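Side-chain contact in 27kDa outer membrane protein (Silicibacter pomeroyi, PDB 3GYK), which probably acts as an oxidoreductase through its DsbA-like thioredoxin domain, the part of the longer protein held in this chain: residues Y58-I63 and G82-F87. Residues are numbered along the deposited sequence; the frame is centred on the assembly and turned at random.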
ATOM      1  N   TYR A  58      -3.510   1.901   2.086  1.00 10.51           N
ATOM      2  CA  TYR A  58      -2.206   1.249   1.961  1.00 11.95           C
ATOM      3  C   TYR A  58      -1.406   1.231   3.252  1.00 12.37           C
ATOM      4  O   TYR A  58      -1.256   2.276   3.921  1.00 12.08           O
ATOM      5  CB  TYR A  58      -1.395   1.956   0.877  1.00 11.95           C
ATOM      6  CG  TYR A  58      -1.694   1.508  -0.537  1.00 13.99           C
ATOM      7  CD1 TYR A  58      -2.581   0.466  -0.807  1.00 17.03           C
ATOM      8  CD2 TYR A  58      -1.029   2.086  -1.594  1.00 15.41           C
ATOM      9  CE1 TYR A  58      -2.799   0.019  -2.125  1.00 16.79           C
ATOM     10  CE2 TYR A  58      -1.246   1.657  -2.904  1.00 16.66           C
ATOM     11  CZ  TYR A  58      -2.119   0.622  -3.158  1.00 16.37           C
ATOM     12  OH  TYR A  58      -2.323   0.219  -4.457  1.00 17.87           O
ATOM     13  N   ARG A  59      -0.870   0.052   3.589  1.00 10.90           N
ATOM     14  CA  ARG A  59       0.094  -0.083   4.663  1.00 10.46           C
ATOM     15  C   ARG A  59       1.432  -0.506   4.031  1.00 10.51           C
ATOM     16  O   ARG A  59       1.590  -1.650   3.532  1.00 11.31           O
ATOM     17  CB  ARG A  59      -0.320  -1.175   5.675  1.00 11.08           C
ATOM     18  CG  ARG A  59      -1.637  -0.917   6.467  1.00  9.84           C
ATOM     19  CD  ARG A  59      -1.742   0.474   7.129  1.00 12.38           C
ATOM     20  NE  ARG A  59      -0.534   0.925   7.824  1.00 12.58           N
ATOM     21  CZ  ARG A  59      -0.522   1.964   8.656  1.00 10.16           C
ATOM     22  NH1 ARG A  59      -1.684   2.607   8.928  1.00  8.85           N
ATOM     23  NH2 ARG A  59       0.634   2.401   9.178  1.00  9.50           N
ATOM     24  N   GLU A  60       2.379   0.414   4.050  1.00  9.73           N
ATOM     25  CA  GLU A  60       3.742   0.093   3.617  1.00  9.72           C
ATOM     26  C   GLU A  60       4.337  -0.753   4.712  1.00  9.93           C
ATOM     27  O   GLU A  60       4.466  -0.299   5.862  1.00 10.65           O
ATOM     28  CB  GLU A  60       4.532   1.397   3.451  1.00 10.70           C
ATOM     29  CG  GLU A  60       3.974   2.308   2.377  1.00 11.24           C
ATOM     30  CD  GLU A  60       4.657   2.068   1.008  1.00 11.34           C
ATOM     31  OE1 GLU A  60       5.608   1.260   0.950  1.00 12.51           O
ATOM     32  OE2 GLU A  60       4.248   2.713   0.014  1.00 13.72           O
ATOM     33  N   TRP A  61       4.696  -1.994   4.365  1.00 10.58           N
ATOM     34  CA  TRP A  61       5.231  -2.946   5.338  1.00 10.48           C
ATOM     35  C   TRP A  61       6.511  -3.556   4.773  1.00 10.46           C
ATOM     36  O   TRP A  61       6.521  -4.694   4.270  1.00  9.49           O
ATOM     37  CB  TRP A  61       4.183  -4.024   5.663  1.00 10.61           C
ATOM     38  CG  TRP A  61       4.575  -4.913   6.802  1.00 10.74           C
ATOM     39  CD1 TRP A  61       5.407  -4.598   7.854  1.00 10.87           C
ATOM     40  CD2 TRP A  61       4.170  -6.273   7.007  1.00 11.17           C
ATOM     41  NE1 TRP A  61       5.547  -5.683   8.690  1.00 12.35           N
ATOM     42  CE2 TRP A  61       4.796  -6.717   8.201  1.00 11.13           C
ATOM     43  CE3 TRP A  61       3.324  -7.158   6.308  1.00 10.24           C
ATOM     44  CZ2 TRP A  61       4.638  -8.016   8.697  1.00 11.78           C
ATOM     45  CZ3 TRP A  61       3.171  -8.466   6.814  1.00 10.67           C
ATOM     46  CH2 TRP A  61       3.812  -8.868   7.982  1.00 11.30           C
ATOM     47  N   PRO A  62       7.596  -2.756   4.784  1.00 11.04           N
ATOM     48  CA  PRO A  62       8.867  -3.234   4.227  1.00  9.71           C
ATOM     49  C   PRO A  62       9.491  -4.318   5.136  1.00 10.29           C
ATOM     50  O   PRO A  62       9.821  -4.050   6.297  1.00 11.86           O
ATOM     51  CB  PRO A  62       9.720  -1.965   4.173  1.00  9.08           C
ATOM     52  CG  PRO A  62       9.166  -1.090   5.323  1.00 10.06           C
ATOM     53  CD  PRO A  62       7.657  -1.321   5.160  1.00  9.71           C
ATOM     54  N   ILE A  63       9.608  -5.526   4.603  1.00 10.26           N
ATOM     55  CA  ILE A  63      10.074  -6.692   5.375  1.00 10.33           C
ATOM     56  C   ILE A  63      11.149  -7.494   4.660  1.00  9.99           C
ATOM     57  O   ILE A  63      11.689  -8.427   5.230  1.00  9.48           O
ATOM     58  CB  ILE A  63       8.878  -7.614   5.809  1.00 11.40           C
ATOM     59  CG1 ILE A  63       8.084  -8.100   4.591  1.00 11.77           C
ATOM     60  CG2 ILE A  63       7.956  -6.863   6.831  1.00 11.18           C
ATOM     61  CD1 ILE A  63       6.968  -9.152   4.903  1.00 13.25           C
ATOM     62  N   GLY A  82       2.988  15.277  -3.551  1.00 11.78           N
ATOM     63  CA  GLY A  82       1.694  15.007  -4.148  1.00 11.77           C
ATOM     64  C   GLY A  82       1.751  13.926  -5.194  1.00 12.32           C
ATOM     65  O   GLY A  82       0.914  13.895  -6.106  1.00 13.06           O
ATOM     66  N   LYS A  83       2.709  13.008  -5.052  1.00 11.98           N
ATOM     67  CA  LYS A  83       2.977  12.043  -6.103  1.00 11.56           C
ATOM     68  C   LYS A  83       3.015  10.603  -5.581  1.00 11.50           C
ATOM     69  O   LYS A  83       3.580   9.731  -6.235  1.00 11.13           O
ATOM     70  CB  LYS A  83       4.298  12.391  -6.817  1.00 11.58           C
ATOM     71  CG  LYS A  83       4.207  13.590  -7.755  1.00 12.26           C
ATOM     72  CD  LYS A  83       5.569  13.887  -8.398  1.00 16.35           C
ATOM     73  CE  LYS A  83       5.425  14.796  -9.601  1.00 18.01           C
ATOM     74  NZ  LYS A  83       5.209  16.211  -9.173  1.00 20.34           N
ATOM     75  N   TYR A  84       2.394  10.354  -4.419  1.00 11.72           N
ATOM     76  CA  TYR A  84       2.383   9.006  -3.835  1.00 12.34           C
ATOM     77  C   TYR A  84       1.851   7.951  -4.808  1.00 13.25           C
ATOM     78  O   TYR A  84       2.513   6.936  -5.068  1.00 13.32           O
ATOM     79  CB  TYR A  84       1.605   8.946  -2.489  1.00 11.56           C
ATOM     80  CG  TYR A  84       1.636   7.544  -1.933  1.00 11.56           C
ATOM     81  CD1 TYR A  84       2.739   7.093  -1.208  1.00 12.42           C
ATOM     82  CD2 TYR A  84       0.596   6.637  -2.209  1.00 13.61           C
ATOM     83  CE1 TYR A  84       2.784   5.782  -0.708  1.00 10.84           C
ATOM     84  CE2 TYR A  84       0.635   5.338  -1.746  1.00 13.35           C
ATOM     85  CZ  TYR A  84       1.750   4.915  -1.014  1.00 13.91           C
ATOM     86  OH  TYR A  84       1.810   3.628  -0.563  1.00 13.78           O
ATOM     87  N   GLU A  85       0.643   8.163  -5.333  1.00 13.16           N
ATOM     88  CA  GLU A  85       0.024   7.135  -6.164  1.00 13.28           C
ATOM     89  C   GLU A  85       0.859   6.810  -7.415  1.00 12.95           C
ATOM     90  O   GLU A  85       1.100   5.630  -7.709  1.00 13.36           O
ATOM     91  CB  GLU A  85      -1.424   7.508  -6.558  1.00 14.23           C
ATOM     92  CG  GLU A  85      -2.104   6.390  -7.339  1.00 16.37           C
ATOM     93  CD  GLU A  85      -3.580   6.631  -7.648  1.00 21.87           C
ATOM     94  OE1 GLU A  85      -4.198   7.542  -7.024  1.00 20.77           O
ATOM     95  OE2 GLU A  85      -4.110   5.901  -8.525  1.00 20.30           O
ATOM     96  N   ALA A  86       1.293   7.844  -8.142  1.00 12.55           N
ATOM     97  CA  ALA A  86       2.052   7.620  -9.373  1.00 12.15           C
ATOM     98  C   ALA A  86       3.351   6.885  -9.046  1.00 12.43           C
ATOM     99  O   ALA A  86       3.771   5.966  -9.774  1.00 12.62           O
ATOM    100  CB  ALA A  86       2.356   8.940 -10.051  1.00 11.85           C
ATOM    101  N   PHE A  87       3.974   7.268  -7.933  1.00 11.34           N
ATOM    102  CA  PHE A  87       5.247   6.652  -7.529  1.00 11.56           C
ATOM    103  C   PHE A  87       5.052   5.187  -7.112  1.00 11.89           C
ATOM    104  O   PHE A  87       5.832   4.301  -7.516  1.00 12.88           O
ATOM    105  CB  PHE A  87       5.873   7.491  -6.403  1.00 11.25           C
ATOM    106  CG  PHE A  87       7.334   7.177  -6.102  1.00 10.79           C
ATOM    107  CD1 PHE A  87       8.201   6.658  -7.073  1.00 10.73           C
ATOM    108  CD2 PHE A  87       7.843   7.455  -4.823  1.00 11.06           C
ATOM    109  CE1 PHE A  87       9.553   6.411  -6.765  1.00  9.88           C
ATOM    110  CE2 PHE A  87       9.180   7.208  -4.502  1.00  9.54           C
ATOM    111  CZ  PHE A  87      10.045   6.691  -5.484  1.00  9.39           C
TER
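Tyr58 and Glu60, at the end of strand 54-60, face Tyr84 in the first turn of helix 84-92, yet the backbones stay well apart: CA of Tyr58 and CA of Glu85 are still 10.3 Å from each other. Lys83 is the N-cap residue, and its O accepts the bond from Phe87 N that begins the helix. A tyrosine suits this separation, long and apolar along its ring but ending in a hydroxyl. Its CG lies anti to the backbone N (chi1 -180°), which carries the ring out from the helix to the strand. There Tyr84 OH donates to Glu60 OE2 at 2.7 Å, reaching the anti side of the carboxylate from 22° out of its plane; ring and carboxylate stand nearly perpendicular. Glutamate suits its place as an acceptor: OE2 also bonds Tyr32 OH, so two hydroxyls grip this buried oxygen. The two tyrosines touch at their ring edges, Tyr58 CD2 lying 3.4 Å from Tyr84 OH and 3.7 Å from Tyr84 CE2; Tyr58 offers an aromatic edge here while its ring also meets Phe30 and His88. A phenylalanine in place of Tyr84 lacks the hydroxyl, and buried OE2 would probably be left with one hydrogen-bond partner fewer. The contact thus ties the helical insertion of this DsbA-like domain to its thioredoxin sheet: Phe30 of neighbouring strand 24-30 touches all three side chains, while Ala72 and Ala75 of helix 66-77 pack on Glu60.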